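Local coordinates for protein phosphoribosylaminoimidazole carboxylase, ATPase subunit (Thermus thermophilus, PDB 3AW8) that probably catalyses the ATP-dependent carboxylation of 5-aminoimidazole ribonucleotide to N5-carboxyaminoimidazole ribonucleotide in purine biosynthesis, as a homodimeric ATP-grasp ligase, at residues R26-S31 with G51-F56; Y196-N201 with E220-K225; L212-G217 with T294-Q299; S300-L305 with H338-R343; I306-P311 with R358-L363. All coordinates share one frame; numbering follows the deposited sequence.

Contact 1 stands apart in the N-terminal preATP-grasp domain, its centre 32 to 37 Å from those of the others. Contacts 2, 3 and 4 all reach the large antiparallel sheet. Contacts 2 and 3 have centres 9 Å apart and share neighbouring strands, with Glu200 O facing Leu212 N at 2.7 Å. Contact 3 passes into contact 4 through Ala213 O and Ser300 N, 2.8 Å apart. Contact 5 follows contact 4 at its far end, where Leu305 packs on Pro310 and Val360. None of the five lines the AMP pocket. Asn304 of contact 4 has its side chain about 12 Å from AMP. Leu198 of contact 2 lies about 10 Å from the AMP-binding Glu180, side chain to side chain.

Contact 1 (R26-S31 with G51-F56); sequences RFLDPS and GALLRF
Leu28 and Arg26 both pack on the ring of Phe56. Leu28 CB sits over one face of the ring, 3.9 Å from its centroid, in a CH-pi contact displaced toward the rim. Its CD1 branch goes on to meet Leu53 CD2 at 4.1 Å, and these two leucines cross at about a right angle. Arg26 runs past the ring in the other direction, with CG 3.8 Å from Phe56 CD2. Its CG lies anti to the backbone N (chi1 180°), which sends the chain out along the ring toward the backbone of Phe56. There NH1 donates to Phe56 O at 2.8 Å. The bond is fairly straight, at 161°. The oxygen lies in the guanidinium plane, but the donor stands above the carbonyl plane.

In the next shell, Arg26 NH2 forms a salt bridge with Glu58, just past the segment, and NE has a weak, long ion pair with Glu41. Phe56 also touches Leu5 of the central strand 2-5, and Leu53 reaches helix 72-81. Strand segment 26-29 and helix segment 51-56 run nearly antiparallel, with 173° between their directions. The helix covers one face of the parallel sheet in this Rossmann-like domain. The chemistry is mixed. A buried guanidinium is held by a backbone carbonyl and by Glu58, which would probably favour its charged form, while leucine and phenylalanine close the apolar core beside it.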
# COMPACT_ATOMS: atom_id res chain seq x y z
N ARG A 26 3.76 -17.13 3.62
CA ARG A 26 3.70 -18.41 2.94
C ARG A 26 2.22 -18.76 2.88
O ARG A 26 1.52 -18.72 3.89
CB ARG A 26 4.45 -19.50 3.70
CG ARG A 26 4.39 -20.85 3.00
CD ARG A 26 5.13 -21.91 3.78
NE ARG A 26 6.56 -21.65 3.84
CZ ARG A 26 7.36 -22.13 4.79
NH1 ARG A 26 6.86 -22.89 5.75
NH2 ARG A 26 8.66 -21.86 4.77
N PHE A 27 1.73 -19.08 1.69
CA PHE A 27 0.32 -19.42 1.55
C PHE A 27 0.15 -20.89 1.25
O PHE A 27 1.07 -21.55 0.77
CB PHE A 27 -0.34 -18.60 0.42
CG PHE A 27 -0.19 -17.12 0.57
CD1 PHE A 27 0.92 -16.47 0.03
CD2 PHE A 27 -1.10 -16.39 1.31
CE1 PHE A 27 1.11 -15.10 0.24
CE2 PHE A 27 -0.92 -15.02 1.53
CZ PHE A 27 0.19 -14.38 0.99
N LEU A 28 -1.04 -21.41 1.53
CA LEU A 28 -1.38 -22.79 1.24
C LEU A 28 -2.70 -22.67 0.48
O LEU A 28 -3.60 -21.96 0.91
CB LEU A 28 -1.61 -23.62 2.51
CG LEU A 28 -1.46 -25.15 2.37
CD1 LEU A 28 -2.14 -25.84 3.55
CD2 LEU A 28 -2.09 -25.64 1.08
N ASP A 29 -2.79 -23.34 -0.66
CA ASP A 29 -4.01 -23.31 -1.46
C ASP A 29 -3.92 -24.45 -2.45
O ASP A 29 -2.84 -24.75 -2.96
CB ASP A 29 -4.15 -21.97 -2.21
CG ASP A 29 -5.56 -21.74 -2.73
OD1 ASP A 29 -5.97 -22.41 -3.72
OD2 ASP A 29 -6.29 -20.92 -2.13
N PRO A 30 -5.04 -25.12 -2.71
CA PRO A 30 -5.09 -26.24 -3.64
C PRO A 30 -4.94 -25.87 -5.12
O PRO A 30 -4.73 -26.73 -5.97
CB PRO A 30 -6.44 -26.89 -3.32
CG PRO A 30 -7.27 -25.74 -2.87
CD PRO A 30 -6.32 -24.98 -1.99
N SER A 31 -5.03 -24.58 -5.42
CA SER A 31 -4.91 -24.14 -6.80
C SER A 31 -3.58 -23.46 -7.08
O SER A 31 -3.22 -22.47 -6.44
CB SER A 31 -6.04 -23.19 -7.14
OG SER A 31 -5.85 -22.69 -8.45
N GLY A 51 0.13 -34.02 4.63
CA GLY A 51 1.50 -33.83 4.18
C GLY A 51 1.77 -32.38 3.81
O GLY A 51 2.72 -31.77 4.30
N ALA A 52 0.93 -31.84 2.94
CA ALA A 52 1.07 -30.46 2.50
C ALA A 52 0.89 -29.52 3.69
O ALA A 52 1.61 -28.53 3.82
CB ALA A 52 0.05 -30.15 1.42
N LEU A 53 -0.06 -29.84 4.55
CA LEU A 53 -0.33 -29.02 5.72
C LEU A 53 0.92 -28.83 6.57
O LEU A 53 1.34 -27.70 6.81
CB LEU A 53 -1.44 -29.65 6.56
CG LEU A 53 -2.56 -28.73 7.06
CD1 LEU A 53 -3.15 -29.29 8.32
CD2 LEU A 53 -2.02 -27.35 7.35
N LEU A 54 1.51 -29.93 7.02
CA LEU A 54 2.71 -29.89 7.87
C LEU A 54 3.94 -29.31 7.17
O LEU A 54 4.76 -28.64 7.80
CB LEU A 54 3.01 -31.29 8.39
CG LEU A 54 1.86 -31.90 9.21
CD1 LEU A 54 2.20 -33.34 9.56
CD2 LEU A 54 1.61 -31.08 10.47
N ARG A 55 4.07 -29.57 5.87
CA ARG A 55 5.19 -29.04 5.10
C ARG A 55 5.09 -27.51 5.10
O ARG A 55 6.08 -26.81 5.34
CB ARG A 55 5.13 -29.57 3.67
CG ARG A 55 6.23 -29.05 2.77
CD ARG A 55 6.29 -29.79 1.43
NE ARG A 55 5.08 -29.65 0.62
CZ ARG A 55 4.16 -30.60 0.47
NH1 ARG A 55 3.10 -30.38 -0.30
NH2 ARG A 55 4.30 -31.78 1.08
N PHE A 56 3.89 -27.00 4.85
CA PHE A 56 3.64 -25.56 4.83
C PHE A 56 3.84 -24.92 6.21
O PHE A 56 4.22 -23.76 6.32
CB PHE A 56 2.21 -25.31 4.29
CG PHE A 56 1.49 -24.15 4.94
CD1 PHE A 56 0.78 -24.33 6.13
CD2 PHE A 56 1.52 -22.88 4.37
CE1 PHE A 56 0.12 -23.27 6.74
CE2 PHE A 56 0.87 -21.80 4.98
CZ PHE A 56 0.16 -22.00 6.17

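Contact 2 (Y196-N201 with E220-K225); sequences YPLVEN and EALQKK
Leu198, with Leu222 and Gln223, makes a buried contact between the backbone and side chain at Leu198 and the first turns of helix 220-237. Segment 196-201 lies along the interrupted strand 193-204 of the large antiparallel sheet. The CA atoms of Leu198 and Gln223 are 6.5 Å apart. Leu198 points toward the helix. Its CD1 methyl meets Leu222 CD2 at 3.5 Å, and the two side chains lie roughly perpendicular. The Leu198 CG is anti to the carbonyl carbon (chi1 -84°), and this carries the branch to the helix.

Gln223 slides past Leu198 in the opposite direction. Its chain bends at chi2 (-64°) and brings OE1 close to the backbone where Pro197 joins Leu198. OE1 lies 3.5 Å from Leu198 CG. It also faces Leu198 N, but the modelled separation is too short and the angle too bent for the details of that hydrogen bond to be trusted. NE2 has a weak hydrogen bond to Glu227, one turn further along the helix.

In the sheet beneath the helix, Leu198 and Gln223 both rest on Leu183 of strand 179-187, while Leu222 touches Leu254 of strand 253-260. The AMP-binding Glu180 is about 10 Å from Leu198, side chain to side chain. This helix-on-sheet layering is that of the alpha/beta ATP-grasp domain, in which strand 193-204 is backed by helix 220-237.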
# COMPACT_ATOMS: atom_id res chain seq x y z
N TYR A 196 -13.88 0.04 13.36
CA TYR A 196 -13.94 0.87 12.16
C TYR A 196 -15.33 1.47 12.07
O TYR A 196 -16.27 0.96 12.68
CB TYR A 196 -13.70 0.04 10.89
CG TYR A 196 -12.26 -0.32 10.65
CD1 TYR A 196 -11.40 0.55 9.96
CD2 TYR A 196 -11.72 -1.49 11.18
CE1 TYR A 196 -10.04 0.24 9.80
CE2 TYR A 196 -10.37 -1.80 11.04
CZ TYR A 196 -9.54 -0.93 10.36
OH TYR A 196 -8.20 -1.20 10.30
N PRO A 197 -15.49 2.56 11.32
CA PRO A 197 -16.83 3.13 11.21
C PRO A 197 -17.74 2.05 10.62
O PRO A 197 -17.27 1.15 9.94
CB PRO A 197 -16.63 4.29 10.24
CG PRO A 197 -15.22 4.71 10.51
CD PRO A 197 -14.49 3.40 10.63
N LEU A 198 -19.04 2.13 10.90
CA LEU A 198 -19.96 1.16 10.33
C LEU A 198 -19.84 1.37 8.84
O LEU A 198 -19.38 2.42 8.40
CB LEU A 198 -21.40 1.44 10.78
CG LEU A 198 -21.86 0.88 12.14
CD1 LEU A 198 -23.25 1.39 12.45
CD2 LEU A 198 -21.86 -0.65 12.10
N VAL A 199 -20.25 0.38 8.05
CA VAL A 199 -20.17 0.49 6.61
C VAL A 199 -21.48 0.01 6.02
O VAL A 199 -22.06 -0.97 6.49
CB VAL A 199 -19.00 -0.38 6.06
CG1 VAL A 199 -18.95 -0.31 4.53
CG2 VAL A 199 -17.68 0.08 6.65
N GLU A 200 -21.97 0.71 4.99
CA GLU A 200 -23.21 0.31 4.35
C GLU A 200 -22.86 -0.55 3.14
O GLU A 200 -22.14 -0.11 2.24
CB GLU A 200 -24.01 1.52 3.90
CG GLU A 200 -25.12 1.17 2.93
CD GLU A 200 -26.02 2.33 2.61
OE1 GLU A 200 -26.74 2.24 1.59
OE2 GLU A 200 -26.01 3.32 3.38
N ASN A 201 -23.38 -1.77 3.11
CA ASN A 201 -23.09 -2.69 2.02
C ASN A 201 -24.32 -2.98 1.18
O ASN A 201 -25.41 -3.20 1.71
CB ASN A 201 -22.52 -3.99 2.58
CG ASN A 201 -21.50 -3.75 3.67
OD1 ASN A 201 -21.64 -4.24 4.79
ND2 ASN A 201 -20.47 -2.97 3.35
N GLU A 220 -24.75 8.10 16.05
CA GLU A 220 -23.56 8.07 16.90
C GLU A 220 -23.79 6.93 17.89
O GLU A 220 -22.85 6.26 18.32
CB GLU A 220 -23.41 9.42 17.62
CG GLU A 220 -21.98 9.77 18.03
CD GLU A 220 -21.57 9.17 19.37
OE1 GLU A 220 -21.64 7.93 19.53
OE2 GLU A 220 -21.17 9.94 20.27
N ALA A 221 -25.04 6.70 18.24
CA ALA A 221 -25.38 5.62 19.16
C ALA A 221 -25.35 4.30 18.40
O ALA A 221 -25.03 3.25 18.96
CB ALA A 221 -26.75 5.86 19.76
N LEU A 222 -25.68 4.36 17.11
CA LEU A 222 -25.68 3.17 16.28
C LEU A 222 -24.27 2.59 16.31
O LEU A 222 -24.09 1.37 16.43
CB LEU A 222 -26.07 3.51 14.83
CG LEU A 222 -26.93 2.46 14.12
CD1 LEU A 222 -27.13 2.84 12.66
CD2 LEU A 222 -26.25 1.10 14.21
N GLN A 223 -23.26 3.45 16.21
CA GLN A 223 -21.87 3.03 16.24
C GLN A 223 -21.56 2.26 17.52
O GLN A 223 -21.11 1.11 17.47
CB GLN A 223 -20.92 4.23 16.15
CG GLN A 223 -20.26 4.39 14.79
CD GLN A 223 -19.34 3.23 14.43
OE1 GLN A 223 -19.22 2.87 13.27
NE2 GLN A 223 -18.69 2.66 15.44
N LYS A 224 -21.80 2.90 18.66
CA LYS A 224 -21.55 2.27 19.95
C LYS A 224 -22.30 0.95 20.07
O LYS A 224 -21.80 -0.01 20.66
CB LYS A 224 -21.97 3.22 21.07
CG LYS A 224 -20.84 4.10 21.61
CD LYS A 224 -20.16 4.91 20.52
CE LYS A 224 -19.01 5.73 21.09
NZ LYS A 224 -18.01 4.89 21.81
N LYS A 225 -23.50 0.92 19.51
CA LYS A 225 -24.35 -0.26 19.53
C LYS A 225 -23.60 -1.43 18.88
O LYS A 225 -23.40 -2.48 19.49
CB LYS A 225 -25.67 0.04 18.79
CG LYS A 225 -26.86 -0.88 19.11
CD LYS A 225 -28.15 -0.31 18.51
CE LYS A 225 -29.40 -1.14 18.83
NZ LYS A 225 -29.44 -2.47 18.13

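Contact 3 (L212-G217 with T294-Q299); sequences LAPAPG and TAPRGQ
Pro214 loses the most surface to this contact, and it packs against Pro296 and the backbone at Gly298. The peptide bond before it is cis. Its CG meets Pro296 CG at 4.2 Å, with one ring set nearly square to the other. Its CD lies 3.9 Å from Gly298 O, where the loop 294-299 passes by.

Gln299 comes next in buried surface. Its CG is 4.3 Å from Pro214 CD. Gln299 CA makes a CA-H...O contact with Ala213 O at 3.6 Å. The same carbonyl probably also accepts from the backbone N of Ser300, the next residue along the chain. The pairing starts the join of strand 207-213 with strand 299-306 in the large antiparallel sheet. The sheet thus continues from the ATP-grasp strands to strand 299-306 of the C-terminal part.

Ala213 adds a smaller buried area, contributed largely by its backbone. Beyond the contact, the proline pair continues onto Pro197 of strand 193-204, which touches both rings. The Gln299 side chain is extended beyond CG and reaches Leu346 and Leu349 of helix 346-357. Arg297 of the same loop packs on His322 of the second subunit and forms a salt bridge with Glu275 of its own chain.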
# COMPACT_ATOMS: atom_id res chain seq x y z
N LEU A 212 -20.34 1.68 1.28
CA LEU A 212 -20.23 3.10 1.57
C LEU A 212 -19.74 3.29 3.00
O LEU A 212 -20.38 2.83 3.95
CB LEU A 212 -21.58 3.79 1.36
CG LEU A 212 -22.03 3.72 -0.10
CD1 LEU A 212 -23.50 4.14 -0.24
CD2 LEU A 212 -21.13 4.60 -0.94
N ALA A 213 -18.60 3.96 3.14
CA ALA A 213 -18.01 4.20 4.46
C ALA A 213 -17.59 5.65 4.64
O ALA A 213 -16.99 6.25 3.74
CB ALA A 213 -16.81 3.28 4.66
N PRO A 214 -17.91 6.24 5.80
CA PRO A 214 -18.64 5.59 6.89
C PRO A 214 -20.09 5.38 6.45
O PRO A 214 -20.52 5.97 5.46
CB PRO A 214 -18.54 6.61 8.02
CG PRO A 214 -17.25 7.30 7.74
CD PRO A 214 -17.33 7.51 6.26
N ALA A 215 -20.83 4.54 7.16
CA ALA A 215 -22.22 4.31 6.78
C ALA A 215 -22.93 5.66 6.74
O ALA A 215 -23.02 6.37 7.74
CB ALA A 215 -22.90 3.39 7.78
N PRO A 216 -23.43 6.05 5.56
CA PRO A 216 -24.13 7.33 5.39
C PRO A 216 -25.22 7.56 6.43
O PRO A 216 -26.20 6.83 6.49
CB PRO A 216 -24.71 7.22 3.98
CG PRO A 216 -23.69 6.40 3.28
CD PRO A 216 -23.39 5.31 4.29
N GLY A 217 -25.02 8.58 7.27
CA GLY A 217 -26.01 8.91 8.28
C GLY A 217 -25.89 8.18 9.60
O GLY A 217 -26.40 8.64 10.63
N THR A 294 -8.11 3.59 13.48
CA THR A 294 -9.12 3.20 12.51
C THR A 294 -9.88 4.42 11.97
O THR A 294 -10.86 4.28 11.24
CB THR A 294 -10.13 2.24 13.14
OG1 THR A 294 -10.58 2.78 14.38
CG2 THR A 294 -9.50 0.88 13.38
N ALA A 295 -9.42 5.61 12.34
CA ALA A 295 -10.07 6.83 11.89
C ALA A 295 -10.17 6.88 10.36
O ALA A 295 -9.21 6.57 9.65
CB ALA A 295 -9.32 8.04 12.42
N PRO A 296 -11.33 7.27 9.83
CA PRO A 296 -11.52 7.36 8.37
C PRO A 296 -10.91 8.60 7.74
O PRO A 296 -10.80 9.65 8.38
CB PRO A 296 -13.04 7.34 8.22
CG PRO A 296 -13.49 8.05 9.44
CD PRO A 296 -12.61 7.47 10.53
N ARG A 297 -10.48 8.46 6.49
CA ARG A 297 -9.91 9.57 5.74
C ARG A 297 -11.00 9.98 4.77
O ARG A 297 -11.14 9.39 3.69
CB ARG A 297 -8.67 9.13 4.96
CG ARG A 297 -7.43 8.83 5.80
CD ARG A 297 -6.33 8.29 4.91
NE ARG A 297 -5.14 7.86 5.65
CZ ARG A 297 -4.20 7.07 5.15
NH1 ARG A 297 -3.15 6.73 5.88
NH2 ARG A 297 -4.31 6.61 3.90
N GLY A 298 -11.79 10.97 5.16
CA GLY A 298 -12.86 11.43 4.30
C GLY A 298 -13.95 10.40 4.12
O GLY A 298 -14.42 9.81 5.09
N GLN A 299 -14.36 10.19 2.87
CA GLN A 299 -15.41 9.24 2.54
C GLN A 299 -15.01 8.29 1.43
O GLN A 299 -14.36 8.68 0.46
CB GLN A 299 -16.66 9.98 2.10
CG GLN A 299 -17.50 10.54 3.21
CD GLN A 299 -18.65 11.34 2.65
OE1 GLN A 299 -18.44 12.40 2.05
NE2 GLN A 299 -19.87 10.83 2.80

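Contact 4 (S300-L305 with H338-R343); sequences SAMVNL and HITLRR
Ile339 and Val303 form a hydrogen-bonded pair in the antiparallel ladder between strands 299-306 and 335-343. The backbones bond both ways: Val303 N donates to Ile339 O, and Ile339 N to Val303 O, each at 3.0 Å. Ala301 and Leu341 form a second pair of the same kind. Segments 300-305 and 338-343 run antiparallel, with 167° between their directions.

Ile339 can be followed outward. Its CB meets Val303 CG2 at 3.9 Å. The next atom, CG1, is anti to the carbonyl carbon (chi1 -60°) and lies 3.9 Å from Leu305 CD2. The tip, CD1, ends 3.9 Å from Leu305 CD1. Ala301 and Leu341 share this apolar face, which helix 346-357 covers, with Leu356 on Ile339 and both Leu349 and Leu353 on Ala301.

The other face is more polar. Met302 SD lies 3.9 Å from His338 CB and meets the ring obliquely. Asn304 OD1 comes to 3.8 Å from His338 CB. Beside Ser300, the Arg342 chain passes with CG 3.6 Å from Ser300 OG. The polar ends have partners further out: His338 ND1 is hydrogen-bonded to Tyr326, and Asn304 ND2 donates to Leu208 O. Arg342 NH2 forms a salt bridge with Glu275 of the second subunit.

The backbone bonds thus fix the register of the sheet, one face packs apolar side chains against helix 346-357, and the other carries polar groups toward the dimer contact and the ATP-grasp side.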
# COMPACT_ATOMS: atom_id res chain seq x y z
N SER A 300 -15.42 7.03 1.56
CA SER A 300 -15.07 6.05 0.56
C SER A 300 -16.25 5.29 0.01
O SER A 300 -17.27 5.13 0.67
CB SER A 300 -14.08 5.05 1.15
OG SER A 300 -12.92 5.71 1.60
N ALA A 301 -16.08 4.82 -1.22
CA ALA A 301 -17.08 4.03 -1.91
C ALA A 301 -16.26 2.87 -2.46
O ALA A 301 -15.29 3.08 -3.21
CB ALA A 301 -17.72 4.82 -3.04
N MET A 302 -16.63 1.66 -2.08
CA MET A 302 -15.93 0.46 -2.50
C MET A 302 -16.79 -0.24 -3.55
O MET A 302 -17.89 -0.69 -3.24
CB MET A 302 -15.73 -0.44 -1.27
CG MET A 302 -14.69 -1.55 -1.37
SD MET A 302 -15.13 -2.92 -2.45
CE MET A 302 -16.69 -3.46 -1.69
N VAL A 303 -16.33 -0.31 -4.79
CA VAL A 303 -17.13 -1.01 -5.79
C VAL A 303 -16.40 -2.26 -6.27
O VAL A 303 -15.28 -2.19 -6.78
CB VAL A 303 -17.54 -0.08 -7.02
CG1 VAL A 303 -17.76 1.34 -6.56
CG2 VAL A 303 -16.50 -0.12 -8.12
N ASN A 304 -17.02 -3.42 -6.08
CA ASN A 304 -16.43 -4.67 -6.50
C ASN A 304 -16.40 -4.82 -8.01
O ASN A 304 -17.26 -4.29 -8.71
CB ASN A 304 -17.19 -5.87 -5.93
CG ASN A 304 -16.72 -6.26 -4.55
OD1 ASN A 304 -15.62 -5.89 -4.12
ND2 ASN A 304 -17.53 -7.04 -3.84
N LEU A 305 -15.40 -5.54 -8.49
CA LEU A 305 -15.23 -5.83 -9.91
C LEU A 305 -15.56 -7.32 -10.03
O LEU A 305 -14.75 -8.18 -9.68
CB LEU A 305 -13.79 -5.56 -10.34
CG LEU A 305 -13.43 -4.23 -11.04
CD1 LEU A 305 -14.53 -3.19 -10.89
CD2 LEU A 305 -12.12 -3.72 -10.47
N HIS A 338 -11.32 -4.63 -7.26
CA HIS A 338 -12.23 -3.67 -6.68
C HIS A 338 -11.66 -2.26 -6.90
O HIS A 338 -10.50 -2.11 -7.30
CB HIS A 338 -12.47 -3.95 -5.18
CG HIS A 338 -11.35 -3.52 -4.29
ND1 HIS A 338 -10.31 -4.35 -3.93
CD2 HIS A 338 -11.12 -2.34 -3.66
CE1 HIS A 338 -9.49 -3.71 -3.12
NE2 HIS A 338 -9.96 -2.48 -2.94
N ILE A 339 -12.48 -1.25 -6.67
CA ILE A 339 -12.08 0.13 -6.85
C ILE A 339 -12.51 0.94 -5.64
O ILE A 339 -13.69 0.96 -5.31
CB ILE A 339 -12.74 0.78 -8.08
CG1 ILE A 339 -12.37 0.02 -9.35
CG2 ILE A 339 -12.34 2.24 -8.18
CD1 ILE A 339 -13.15 0.47 -10.56
N THR A 340 -11.58 1.61 -4.99
CA THR A 340 -11.95 2.44 -3.86
C THR A 340 -11.83 3.90 -4.23
O THR A 340 -10.77 4.36 -4.63
CB THR A 340 -11.10 2.16 -2.62
OG1 THR A 340 -11.45 0.88 -2.09
CG2 THR A 340 -11.34 3.24 -1.57
N LEU A 341 -12.95 4.60 -4.11
CA LEU A 341 -13.03 6.02 -4.40
C LEU A 341 -13.03 6.75 -3.07
O LEU A 341 -13.93 6.57 -2.26
CB LEU A 341 -14.32 6.32 -5.16
CG LEU A 341 -14.63 7.76 -5.58
CD1 LEU A 341 -13.54 8.31 -6.48
CD2 LEU A 341 -15.97 7.78 -6.30
N ARG A 342 -12.00 7.54 -2.84
CA ARG A 342 -11.90 8.28 -1.59
C ARG A 342 -11.87 9.78 -1.86
O ARG A 342 -10.87 10.32 -2.34
CB ARG A 342 -10.63 7.87 -0.85
CG ARG A 342 -10.60 8.29 0.60
CD ARG A 342 -9.18 8.39 1.09
NE ARG A 342 -8.47 9.47 0.41
CZ ARG A 342 -8.78 10.75 0.55
NH1 ARG A 342 -9.77 11.12 1.35
NH2 ARG A 342 -8.09 11.68 -0.11
N ARG A 343 -12.98 10.45 -1.56
CA ARG A 343 -13.08 11.89 -1.73
C ARG A 343 -13.25 12.50 -0.34
O ARG A 343 -13.36 11.76 0.65
CB ARG A 343 -14.29 12.25 -2.61
CG ARG A 343 -14.29 11.62 -4.00
CD ARG A 343 -12.93 11.74 -4.68
NE ARG A 343 -12.39 13.08 -4.54
CZ ARG A 343 -11.11 13.41 -4.76
NH1 ARG A 343 -10.24 12.49 -5.14
NH2 ARG A 343 -10.72 14.66 -4.59

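Contact 5 (I306-P311 with R358-L363); sequences IGEKPP and RLVSEL
Pro310 and Leu359 bring two irregular loops together, with their CA atoms 6.2 Å apart. Both loops belong to the C-terminal end of the PurK fold. The segment 306-311 leaves strand 299-306 and leads to helix 312-316, with Pro311 at the N-cap position of that helix. The segment 358-363 follows helix 346-357.

The polar part of the contact is the carboxylate of Glu308. Its CG is placed between the backbone N and the carbonyl carbon (chi1 80°), and the chain is extended from there toward Ser361. Ser361 OG donates to Glu308 OE1 at 3.2 Å. It meets that oxygen on the syn side, somewhat out of the carboxylate plane. The backbone N of Ser361 makes a weak hydrogen bond to Glu308 OE2 at 3.3 Å, with an angle of 153°. One serine therefore meets both oxygens of the carboxylate, one through its hydroxyl and one through its backbone. Val360 flanks the same group, and its CG1 methyl is 3.6 Å from Glu308 OE2. Another acid, Glu362, lies nearby, but its charged atoms are not in contact with Glu308. It forms a salt bridge with Arg209 of strand 207-213.

The apolar part lies on the proline side. Pro310 and Val360 both pack on Leu305, near the end of strand 299-306, so the two loops close over the end of that strand. Pro310 CB is 4.1 Å from Leu359 O. Next to it, the Leu359 side chain passes obliquely across the ring of Pro311, and Leu359 CD2 rests 4.1 Å from Pro311 CG.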
# COMPACT_ATOMS: atom_id res chain seq x y z
N ILE A 306 -16.77 -7.62 -10.50
CA ILE A 306 -17.23 -8.99 -10.64
C ILE A 306 -17.24 -9.47 -12.09
O ILE A 306 -17.79 -8.81 -12.96
CB ILE A 306 -18.67 -9.15 -10.07
CG1 ILE A 306 -18.75 -8.57 -8.66
CG2 ILE A 306 -19.08 -10.62 -10.07
CD1 ILE A 306 -17.85 -9.28 -7.66
N GLY A 307 -16.62 -10.61 -12.33
CA GLY A 307 -16.55 -11.22 -13.64
C GLY A 307 -16.25 -10.40 -14.88
O GLY A 307 -16.58 -10.82 -15.99
N GLU A 308 -15.62 -9.24 -14.73
CA GLU A 308 -15.30 -8.41 -15.88
C GLU A 308 -14.09 -7.55 -15.55
O GLU A 308 -13.82 -7.26 -14.38
CB GLU A 308 -16.50 -7.50 -16.20
CG GLU A 308 -16.58 -6.28 -15.29
CD GLU A 308 -17.95 -5.62 -15.25
OE1 GLU A 308 -18.52 -5.31 -16.32
OE2 GLU A 308 -18.46 -5.41 -14.12
N LYS A 309 -13.35 -7.14 -16.57
CA LYS A 309 -12.18 -6.29 -16.37
C LYS A 309 -12.43 -4.91 -16.99
O LYS A 309 -12.34 -4.74 -18.20
CB LYS A 309 -10.96 -6.96 -17.00
CG LYS A 309 -9.65 -6.22 -16.76
CD LYS A 309 -8.49 -7.05 -17.26
CE LYS A 309 -7.17 -6.37 -17.00
NZ LYS A 309 -6.04 -7.28 -17.36
N PRO A 310 -12.74 -3.91 -16.17
CA PRO A 310 -12.98 -2.57 -16.70
C PRO A 310 -11.74 -2.04 -17.38
O PRO A 310 -10.65 -2.57 -17.18
CB PRO A 310 -13.31 -1.76 -15.46
CG PRO A 310 -12.38 -2.38 -14.44
CD PRO A 310 -12.57 -3.87 -14.70
N PRO A 311 -11.88 -1.01 -18.23
CA PRO A 311 -10.72 -0.42 -18.93
C PRO A 311 -9.91 0.44 -17.95
O PRO A 311 -10.34 1.52 -17.55
CB PRO A 311 -11.38 0.40 -20.04
CG PRO A 311 -12.71 0.78 -19.44
CD PRO A 311 -13.15 -0.50 -18.78
N ARG A 358 -20.55 3.86 -14.71
CA ARG A 358 -20.66 3.69 -16.16
C ARG A 358 -19.61 2.72 -16.66
O ARG A 358 -19.61 2.34 -17.84
CB ARG A 358 -20.48 5.04 -16.86
CG ARG A 358 -21.42 6.13 -16.38
CD ARG A 358 -21.06 7.48 -16.99
NE ARG A 358 -21.81 8.57 -16.37
CZ ARG A 358 -21.43 9.84 -16.39
NH1 ARG A 358 -20.31 10.19 -17.01
NH2 ARG A 358 -22.16 10.77 -15.78
N LEU A 359 -18.73 2.30 -15.76
CA LEU A 359 -17.66 1.38 -16.11
C LEU A 359 -17.89 -0.03 -15.58
O LEU A 359 -17.28 -0.99 -16.06
CB LEU A 359 -16.33 1.92 -15.58
CG LEU A 359 -15.89 3.26 -16.17
CD1 LEU A 359 -14.66 3.79 -15.43
CD2 LEU A 359 -15.59 3.09 -17.65
N VAL A 360 -18.78 -0.16 -14.60
CA VAL A 360 -19.08 -1.45 -13.98
C VAL A 360 -20.54 -1.85 -14.15
O VAL A 360 -21.44 -1.04 -13.91
CB VAL A 360 -18.78 -1.42 -12.48
CG1 VAL A 360 -19.13 -2.74 -11.85
CG2 VAL A 360 -17.33 -1.08 -12.25
N SER A 361 -20.78 -3.09 -14.55
CA SER A 361 -22.14 -3.59 -14.74
C SER A 361 -22.71 -4.09 -13.41
O SER A 361 -22.01 -4.11 -12.40
CB SER A 361 -22.16 -4.72 -15.77
OG SER A 361 -21.47 -5.86 -15.30
N GLU A 362 -23.98 -4.48 -13.42
CA GLU A 362 -24.66 -4.97 -12.23
C GLU A 362 -24.36 -4.19 -10.96
O GLU A 362 -24.28 -4.77 -9.88
CB GLU A 362 -24.32 -6.44 -11.97
CG GLU A 362 -24.78 -7.40 -13.04
CD GLU A 362 -24.39 -8.84 -12.72
OE1 GLU A 362 -23.18 -9.09 -12.52
OE2 GLU A 362 -25.29 -9.71 -12.66
N LEU A 363 -24.18 -2.87 -11.08
CA LEU A 363 -23.92 -2.05 -9.90
C LEU A 363 -25.20 -1.30 -9.55
O LEU A 363 -25.60 -0.37 -10.25
CB LEU A 363 -22.77 -1.08 -10.16
CG LEU A 363 -22.40 -0.14 -9.01
CD1 LEU A 363 -22.09 -0.94 -7.76
CD2 LEU A 363 -21.21 0.71 -9.40